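Side-chain contacts in cycloalternan-forming enzyme (Listeria monocytogenes serovar 1/2a, PDB 5F7U), which belongs to glycoside hydrolase family 31 and joins a TIM-barrel domain to a galactose-mutarotase-like domain and a family 6 carbohydrate-binding module: residues Y275-Q278 against A279-R283; Y598-G601 against D602-S605; D14-L17 against Y18-Q21. The protein carries 1 engineered substitution. One frame throughout, in Å; residues are numbered along the deposited sequence.

Contact 1 of 3, residues Y275-Q278 against A279-R283. With GLC (alpha-D-glucopyranose), chain F.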
loop_
_atom_site.group_PDB
_atom_site.type_symbol
_atom_site.label_atom_id
_atom_site.label_comp_id
_atom_site.label_asym_id
_atom_site.label_seq_id
_atom_site.Cartn_x
_atom_site.Cartn_y
_atom_site.Cartn_z
ATOM N N TYR A 275 -11.814 -12.529 8.201
ATOM C CA TYR A 275 -12.569 -12.631 6.944
ATOM C C TYR A 275 -13.643 -11.540 6.859
ATOM O O TYR A 275 -14.480 -11.433 7.762
ATOM C CB TYR A 275 -13.178 -14.028 6.919
ATOM C CG TYR A 275 -14.025 -14.380 5.722
ATOM C CD1 TYR A 275 -13.437 -14.672 4.484
ATOM C CD2 TYR A 275 -15.414 -14.489 5.846
ATOM C CE1 TYR A 275 -14.228 -15.023 3.382
ATOM C CE2 TYR A 275 -16.209 -14.846 4.762
ATOM C CZ TYR A 275 -15.604 -15.119 3.535
ATOM O OH TYR A 275 -16.402 -15.462 2.446
ATOM N N GLN A 276 -13.601 -10.725 5.793
ATOM C CA GLN A 276 -14.668 -9.753 5.445
ATOM C C GLN A 276 -14.858 -8.506 6.319
ATOM O O GLN A 276 -15.256 -7.460 5.802
ATOM C CB GLN A 276 -16.039 -10.442 5.310
ATOM C CG GLN A 276 -16.178 -11.398 4.133
ATOM C CD GLN A 276 -17.591 -12.011 4.021
ATOM O OE1 GLN A 276 -17.862 -12.808 3.125
ATOM N NE2 GLN A 276 -18.479 -11.640 4.915
ATOM N N ASP A 277 -14.634 -8.602 7.625
ATOM C CA ASP A 277 -14.946 -7.456 8.489
ATOM C C ASP A 277 -13.691 -6.835 9.129
ATOM O O ASP A 277 -13.680 -6.453 10.309
ATOM C CB ASP A 277 -16.025 -7.810 9.533
ATOM C CG ASP A 277 -15.570 -8.869 10.516
ATOM O OD1 ASP A 277 -14.502 -9.477 10.285
ATOM O OD2 ASP A 277 -16.270 -9.092 11.537
ATOM N N GLN A 278 -12.645 -6.705 8.328
ATOM C CA GLN A 278 -11.393 -6.148 8.816
ATOM C C GLN A 278 -11.569 -4.717 9.324
ATOM O O GLN A 278 -11.011 -4.367 10.360
ATOM C CB GLN A 278 -10.319 -6.183 7.693
ATOM C CG GLN A 278 -10.036 -7.563 7.085
ATOM C CD GLN A 278 -10.940 -7.899 5.887
ATOM O OE1 GLN A 278 -11.926 -7.214 5.621
ATOM N NE2 GLN A 278 -10.583 -8.948 5.140
ATOM N N ALA A 279 -12.343 -3.896 8.605
ATOM C CA ALA A 279 -12.517 -2.482 9.010
ATOM C C ALA A 279 -13.232 -2.381 10.366
ATOM O O ALA A 279 -12.823 -1.627 11.250
ATOM C CB ALA A 279 -13.306 -1.717 7.949
ATOM N N GLN A 280 -14.298 -3.159 10.520
ATOM C CA GLN A 280 -15.135 -3.087 11.712
ATOM C C GLN A 280 -14.404 -3.592 12.943
ATOM O O GLN A 280 -14.477 -2.978 14.005
ATOM C CB GLN A 280 -16.452 -3.850 11.495
ATOM C CG GLN A 280 -17.248 -3.301 10.305
ATOM C CD GLN A 280 -17.092 -4.093 8.989
ATOM O OE1 GLN A 280 -15.982 -4.296 8.433
ATOM N NE2 GLN A 280 -18.248 -4.516 8.450
ATOM N N THR A 281 -13.651 -4.674 12.772
ATOM C CA THR A 281 -12.879 -5.270 13.869
ATOM C C THR A 281 -11.503 -4.611 14.050
ATOM O O THR A 281 -10.828 -4.875 15.041
ATOM C CB THR A 281 -12.645 -6.792 13.650
ATOM O OG1 THR A 281 -11.858 -6.988 12.473
ATOM C CG2 THR A 281 -13.957 -7.548 13.500
ATOM N N GLU A 282 -11.092 -3.775 13.084
ATOM C CA GLU A 282 -9.789 -3.079 13.117
ATOM C C GLU A 282 -8.655 -4.098 13.131
ATOM O O GLU A 282 -7.649 -3.933 13.836
ATOM C CB GLU A 282 -9.714 -2.085 14.306
ATOM C CG GLU A 282 -10.982 -1.244 14.415
ATOM C CD GLU A 282 -10.892 -0.085 15.385
ATOM O OE1 GLU A 282 -9.937 0.001 16.187
ATOM O OE2 GLU A 282 -11.820 0.747 15.356
ATOM N N ARG A 283 -8.829 -5.169 12.350
ATOM C CA ARG A 283 -7.805 -6.222 12.253
ATOM C C ARG A 283 -7.129 -6.183 10.882
ATOM O O ARG A 283 -7.598 -5.481 9.975
ATOM C CB ARG A 283 -8.403 -7.590 12.552
ATOM C CG ARG A 283 -8.924 -7.662 13.990
ATOM C CD ARG A 283 -9.653 -8.952 14.252
ATOM N NE ARG A 283 -10.290 -8.888 15.566
ATOM C CZ ARG A 283 -10.967 -9.880 16.122
ATOM N NH1 ARG A 283 -11.116 -11.052 15.474
ATOM N NH2 ARG A 283 -11.514 -9.688 17.335
HETATM C C1 GLC F . -11.632 -18.899 4.988
HETATM C C2 GLC F . -10.114 -18.755 5.153
HETATM C C3 GLC F . -9.520 -17.803 4.106
HETATM C C4 GLC F . -9.838 -18.286 2.684
HETATM C C5 GLC F . -11.373 -18.439 2.584
HETATM C C6 GLC F . -11.845 -19.010 1.254
HETATM O O1 GLC F . -12.292 -17.691 5.390
HETATM O O2 GLC F . -9.832 -18.260 6.462
HETATM O O3 GLC F . -8.115 -17.682 4.322
HETATM O O4 GLC F . -9.402 -17.336 1.682
HETATM O O5 GLC F . -11.981 -19.230 3.630
HETATM O O6 GLC F . -12.399 -17.888 0.573
HETATM O O HOH W 1 -17.996 -6.557 6.112
HETATM O O HOH W 2 -13.080 -4.434 5.935
#
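The carbonyl oxygen of D277 is gripped twice by T281. The backbone T281 N meets D277 O at 3.0 Å, almost in line with the carbonyl, and the hydrogen bond is nearly straight (163° at the hydrogen). The hydroxyl T281 OG1 reaches the same D277 O at 2.9 Å, but from above the carbonyl plane. OG1 sits between its own backbone N and carbonyl carbon (chi1 63°), which turns it back toward the start of the helix. The T281 methyl rests on the carboxylate of D277, with CG2 3.4 Å from OD2, and the two side chains cross at about a right angle. D277 is the N-cap residue, yet its side chain makes no capping bond.

Q280 bends back alongside D277, bringing OE1 to 3.3 Å from D277 CA. One water bridges Q280 NE2 to Q276 O. Another joins Q278 OE1 to A279 N. The other end of the Q278 amide, NE2, bonds D602 O and the hydroxyl of Y285, so both ends are held. Y275 CD1 lies 3.4 Å from O1 of an alpha-D-glucopyranose.

At the far end, R283 N bonds Q278 O at 3.1 Å, in the carbonyl plane. E282 N bonds A279 O weakly. With E282 as the C-prime residue at positive phi (61°), this is a Schellman motif, closing a short helix beside the glycan pocket.

Contact 2 of 3, residues Y598-G601 against D602-S605. With GLC (alpha-D-glucopyranose), chain B; GLC (alpha-D-glucopyranose), chain F.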
loop_
_atom_site.group_PDB
_atom_site.type_symbol
_atom_site.label_atom_id
_atom_site.label_comp_id
_atom_site.label_asym_id
_atom_site.label_seq_id
_atom_site.Cartn_x
_atom_site.Cartn_y
_atom_site.Cartn_z
ATOM N N TYR A 598 1.408 -7.832 -2.450
ATOM C CA TYR A 598 0.459 -8.104 -1.334
ATOM C C TYR A 598 -0.920 -7.684 -1.758
ATOM O O TYR A 598 -1.075 -6.561 -2.260
ATOM C CB TYR A 598 0.900 -7.398 -0.019
ATOM C CG TYR A 598 2.157 -8.055 0.473
ATOM C CD1 TYR A 598 3.395 -7.715 -0.094
ATOM C CD2 TYR A 598 2.110 -9.113 1.397
ATOM C CE1 TYR A 598 4.562 -8.386 0.273
ATOM C CE2 TYR A 598 3.278 -9.783 1.764
ATOM C CZ TYR A 598 4.490 -9.419 1.202
ATOM O OH TYR A 598 5.654 -10.070 1.581
ATOM N N TRP A 599 -1.908 -8.580 -1.599
ATOM C CA TRP A 599 -3.315 -8.179 -1.852
ATOM C C TRP A 599 -4.094 -8.047 -0.559
ATOM O O TRP A 599 -3.720 -8.640 0.447
ATOM C CB TRP A 599 -4.015 -9.093 -2.875
ATOM C CG TRP A 599 -4.796 -10.242 -2.303
ATOM C CD1 TRP A 599 -6.141 -10.290 -2.126
ATOM C CD2 TRP A 599 -4.282 -11.514 -1.855
ATOM N NE1 TRP A 599 -6.509 -11.516 -1.609
ATOM C CE2 TRP A 599 -5.394 -12.281 -1.423
ATOM C CE3 TRP A 599 -3.001 -12.084 -1.799
ATOM C CZ2 TRP A 599 -5.269 -13.591 -0.912
ATOM C CZ3 TRP A 599 -2.865 -13.396 -1.317
ATOM C CH2 TRP A 599 -4.007 -14.128 -0.851
ATOM N N SER A 600 -5.157 -7.237 -0.589
ATOM C CA SER A 600 -5.887 -6.833 0.620
ATOM C C SER A 600 -6.818 -7.899 1.215
ATOM O O SER A 600 -7.546 -7.632 2.172
ATOM C CB SER A 600 -6.631 -5.526 0.337
ATOM O OG SER A 600 -7.704 -5.770 -0.564
ATOM N N GLY A 601 -6.778 -9.119 0.684
ATOM C CA GLY A 601 -7.500 -10.221 1.313
ATOM C C GLY A 601 -8.975 -10.312 0.974
ATOM O O GLY A 601 -9.400 -9.929 -0.114
ATOM N N ASP A 602 -9.762 -10.827 1.922
ATOM C CA ASP A 602 -11.082 -11.382 1.605
ATOM C C ASP A 602 -12.139 -10.359 1.947
ATOM O O ASP A 602 -12.396 -10.114 3.132
ATOM C CB ASP A 602 -11.336 -12.651 2.431
ATOM C CG ASP A 602 -10.346 -13.782 2.120
ATOM O OD1 ASP A 602 -9.735 -13.796 1.039
ATOM O OD2 ASP A 602 -10.170 -14.671 2.982
ATOM N N GLN A 603 -12.737 -9.775 0.911
ATOM C CA GLN A 603 -13.713 -8.692 1.073
ATOM C C GLN A 603 -14.969 -8.927 0.235
ATOM O O GLN A 603 -14.971 -9.687 -0.736
ATOM C CB GLN A 603 -13.081 -7.326 0.750
ATOM C CG GLN A 603 -11.818 -7.049 1.565
ATOM C CD GLN A 603 -11.243 -5.682 1.287
ATOM O OE1 GLN A 603 -10.304 -5.557 0.502
ATOM N NE2 GLN A 603 -11.852 -4.640 1.862
ATOM N N THR A 604 -16.050 -8.265 0.602
ATOM C CA THR A 604 -17.316 -8.438 -0.128
ATOM C C THR A 604 -17.475 -7.440 -1.272
ATOM O O THR A 604 -16.815 -6.396 -1.317
ATOM C CB THR A 604 -18.540 -8.321 0.788
ATOM O OG1 THR A 604 -18.463 -7.089 1.504
ATOM C CG2 THR A 604 -18.612 -9.469 1.785
ATOM N N SER A 605 -18.374 -7.767 -2.192
ATOM C CA SER A 605 -18.643 -6.912 -3.361
ATOM C C SER A 605 -19.591 -5.775 -2.996
ATOM O O SER A 605 -20.755 -5.730 -3.435
ATOM C CB SER A 605 -19.179 -7.754 -4.522
ATOM O OG SER A 605 -18.147 -8.628 -4.974
HETATM C C1 GLC B . -8.128 -17.605 1.047
HETATM C C2 GLC B . -7.742 -16.428 0.125
HETATM C C3 GLC B . -8.629 -16.330 -1.133
HETATM C C4 GLC B . -8.671 -17.682 -1.864
HETATM C C5 GLC B . -8.889 -18.845 -0.886
HETATM C C6 GLC B . -8.777 -20.214 -1.537
HETATM O O2 GLC B . -7.649 -15.214 0.877
HETATM O O3 GLC B . -8.141 -15.328 -2.043
HETATM O O4 GLC B . -9.723 -17.678 -2.846
HETATM O O5 GLC B . -8.018 -18.810 0.263
HETATM O O6 GLC B . -9.192 -21.165 -0.536
HETATM C C1 GLC F . -11.632 -18.899 4.988
HETATM C C2 GLC F . -10.114 -18.755 5.153
HETATM C C3 GLC F . -9.520 -17.803 4.106
HETATM C C4 GLC F . -9.838 -18.286 2.684
HETATM C C5 GLC F . -11.373 -18.439 2.584
HETATM C C6 GLC F . -11.845 -19.010 1.254
HETATM O O1 GLC F . -12.292 -17.691 5.390
HETATM O O2 GLC F . -9.832 -18.260 6.462
HETATM O O3 GLC F . -8.115 -17.682 4.322
HETATM O O4 GLC F . -9.402 -17.336 1.682
HETATM O O5 GLC F . -11.981 -19.230 3.630
HETATM O O6 GLC F . -12.399 -17.888 0.573
HETATM O O HOH W 3 -9.051 -12.944 -1.511
#
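This is a short polar contact between S600 and Q603, at the C-terminal end of strand 597-599 in the TIM barrel, where the chain leaves the strand and lines the glycan pocket. S600 OG donates to Q603 OE1 at 2.8 Å. The hydroxyl approaches close to the C=O direction (160°), tilted 19° from the amide plane. Q603 OE1 also bonds S613 OG, so two hydroxyls hold this buried oxygen. Beyond CG the Q603 chain is extended (chi2 -177°), which carries the amide back to S600. Between them lies G601, at positive phi, and its backbone angles favour glycine.

The same bend sets W599 and D602 round the sugars. O2 of the chain B glucopyranose donates to D602 OD1 at 2.5 Å. D602 OD2 lies 3.1 Å from O4 of the chain F glucopyranose, the oxygen that links the two sugars. W599 meets the chain B sugar with its ring edge, CZ2 lying 3.4 Å from O2. A water accepts from W599 NE1 at 2.9 Å, lies within hydrogen-bonding distance of D602 OD1 and the sugar O3, and probably links the indole to the carboxylate.

In the barrel, W599 pairs by its backbone with S585 on one neighbouring strand, and S600 with A629 on strand 628-631. S600 and Q603 pack on helix 607-622, the next helix along the chain.

Contact 3 of 3, residues D14-L17 against Y18-Q21; sequences DDDL and YTVQ
D14-L17 and Y18-Q21 form the two arms of a tight reversal, with end-to-end directions 154° apart and the CA atoms of D14 and Q21 7.0 Å from each other. The carboxylate of D16 holds the bend. D16 OD2 accepts Y18 N at 2.9 Å, from above the carboxylate plane (41° out of it). It also accepts T19 N at 3.0 Å, on its anti lone pair, away from OD1. The D16 side chain reaches these amides with CG anti to the backbone N (chi1 -168°), which swings the carboxylate across the turn. The T19 hydroxyl lies close to the same oxygen, but that contact is weak and not settled. The other oxygen, D16 OD1, is bonded to the indole N-H of W543, so both ends of this buried carboxylate have partners.

At the tip of the turn, L17 lies over the ring of Y18. Its CB sits 4.3 Å from the ring centroid and almost on the ring normal, a CH-pi contact. L17 CD2 extends along the same side, 4.0 Å from Y18 CE1. The guanidinium of R283 makes a cation-pi contact with the opposite face of that ring. Y272 meets the Y18 ring edge-to-face.

At the open end of the reversal, D14 and Q21 touch, D14 OD2 to Q21 CD at 3.7 Å, and share a water. The water donates to D14 OD2 at 2.7 Å and to Q21 OE1 at 3.3 Å.

D15 OD1 pairs with R545, and R28 NH1 bonds D16 O, so the loop is tied to other parts of the chain. The bond from Y18 N to D16 OD2 makes this an Asx turn, reinforced by T19 N, in the loop between strands 6-8 and 25-26.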
loop_
_atom_site.group_PDB
_atom_site.type_symbol
_atom_site.label_atom_id
_atom_site.label_comp_id
_atom_site.label_asym_id
_atom_site.label_seq_id
_atom_site.Cartn_x
_atom_site.Cartn_y
_atom_site.Cartn_z
ATOM N N ASP A 14 -4.254 -20.339 23.647
ATOM C CA ASP A 14 -3.531 -20.186 22.391
ATOM C C ASP A 14 -2.794 -18.846 22.308
ATOM O O ASP A 14 -2.237 -18.511 21.257
ATOM C CB ASP A 14 -4.494 -20.345 21.209
ATOM C CG ASP A 14 -5.043 -21.747 21.095
ATOM O OD1 ASP A 14 -4.274 -22.716 21.264
ATOM O OD2 ASP A 14 -6.253 -21.897 20.827
ATOM N N ASP A 15 -2.804 -18.090 23.408
ATOM C CA ASP A 15 -2.222 -16.738 23.463
ATOM C C ASP A 15 -2.854 -15.782 22.425
ATOM O O ASP A 15 -2.205 -14.859 21.928
ATOM C CB ASP A 15 -0.694 -16.814 23.264
ATOM C CG ASP A 15 0.035 -15.593 23.803
ATOM O OD1 ASP A 15 -0.318 -15.104 24.879
ATOM O OD2 ASP A 15 0.953 -15.137 23.104
ATOM N N ASP A 16 -4.123 -16.004 22.109
ATOM C CA ASP A 16 -4.793 -15.172 21.110
ATOM C C ASP A 16 -4.973 -13.764 21.688
ATOM O O ASP A 16 -5.301 -13.620 22.879
ATOM C CB ASP A 16 -6.132 -15.801 20.721
ATOM C CG ASP A 16 -6.732 -15.150 19.496
ATOM O OD1 ASP A 16 -6.411 -15.532 18.354
ATOM O OD2 ASP A 16 -7.530 -14.230 19.675
ATOM N N LEU A 17 -4.733 -12.736 20.872
ATOM C CA LEU A 17 -4.909 -11.353 21.349
ATOM C C LEU A 17 -6.376 -11.035 21.640
ATOM O O LEU A 17 -6.669 -10.242 22.530
ATOM C CB LEU A 17 -4.386 -10.325 20.332
ATOM C CG LEU A 17 -4.321 -8.845 20.751
ATOM C CD1 LEU A 17 -3.413 -8.656 21.968
ATOM C CD2 LEU A 17 -3.875 -7.978 19.588
ATOM N N TYR A 18 -7.275 -11.621 20.860
ATOM C CA TYR A 18 -8.660 -11.144 20.806
ATOM C C TYR A 18 -9.607 -11.984 21.637
ATOM O O TYR A 18 -10.679 -11.495 22.040
ATOM C CB TYR A 18 -9.132 -11.088 19.353
ATOM C CG TYR A 18 -8.309 -10.140 18.491
ATOM C CD1 TYR A 18 -8.243 -8.766 18.779
ATOM C CD2 TYR A 18 -7.605 -10.618 17.372
ATOM C CE1 TYR A 18 -7.489 -7.900 17.991
ATOM C CE2 TYR A 18 -6.866 -9.760 16.571
ATOM C CZ TYR A 18 -6.797 -8.411 16.894
ATOM O OH TYR A 18 -6.064 -7.568 16.123
ATOM N N THR A 19 -9.232 -13.234 21.884
ATOM C CA THR A 19 -10.117 -14.180 22.591
ATOM C C THR A 19 -9.350 -14.967 23.645
ATOM O O THR A 19 -8.115 -14.965 23.662
ATOM C CB THR A 19 -10.809 -15.203 21.657
ATOM O OG1 THR A 19 -9.846 -16.091 21.074
ATOM C CG2 THR A 19 -11.604 -14.536 20.536
ATOM N N VAL A 20 -10.086 -15.643 24.524
ATOM C CA VAL A 20 -9.440 -16.561 25.465
ATOM C C VAL A 20 -10.033 -17.940 25.279
ATOM O O VAL A 20 -11.208 -18.070 24.899
ATOM C CB VAL A 20 -9.571 -16.120 26.956
ATOM C CG1 VAL A 20 -8.939 -14.739 27.177
ATOM C CG2 VAL A 20 -11.034 -16.161 27.431
ATOM N N GLN A 21 -9.211 -18.962 25.526
ATOM C CA GLN A 21 -9.701 -20.316 25.768
ATOM C C GLN A 21 -10.342 -20.354 27.162
ATOM O O GLN A 21 -10.046 -19.493 27.989
ATOM C CB GLN A 21 -8.551 -21.323 25.636
ATOM C CG GLN A 21 -7.992 -21.366 24.206
ATOM C CD GLN A 21 -9.037 -21.783 23.187
ATOM O OE1 GLN A 21 -9.537 -20.960 22.406
ATOM N NE2 GLN A 21 -9.405 -23.058 23.214
HETATM O O HOH W 4 -7.817 -19.885 19.827
#

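How the contacts relate
Along the chain the order is contact 3, contact 1, contact 2, each in a different part of the protein: the N-terminal Lmo2446-like region, the galactose-mutarotase-like domain and the TIM barrel. Contacts 1 and 2 lie 11 Å apart between centres and touch directly. Q276 N probably bonds D602 O, and Y275 packs on D602. Both contacts reach the chain F glucopyranose, so two domains build this glycan pocket together. The centres of contacts 3 and 1 are 17 Å apart, and the two meet where R283 packs on Y18. Contacts 2 and 3 do not touch, their centres being 24 Å apart. The helix 278-281 region therefore bridges the N-terminal loop and the barrel.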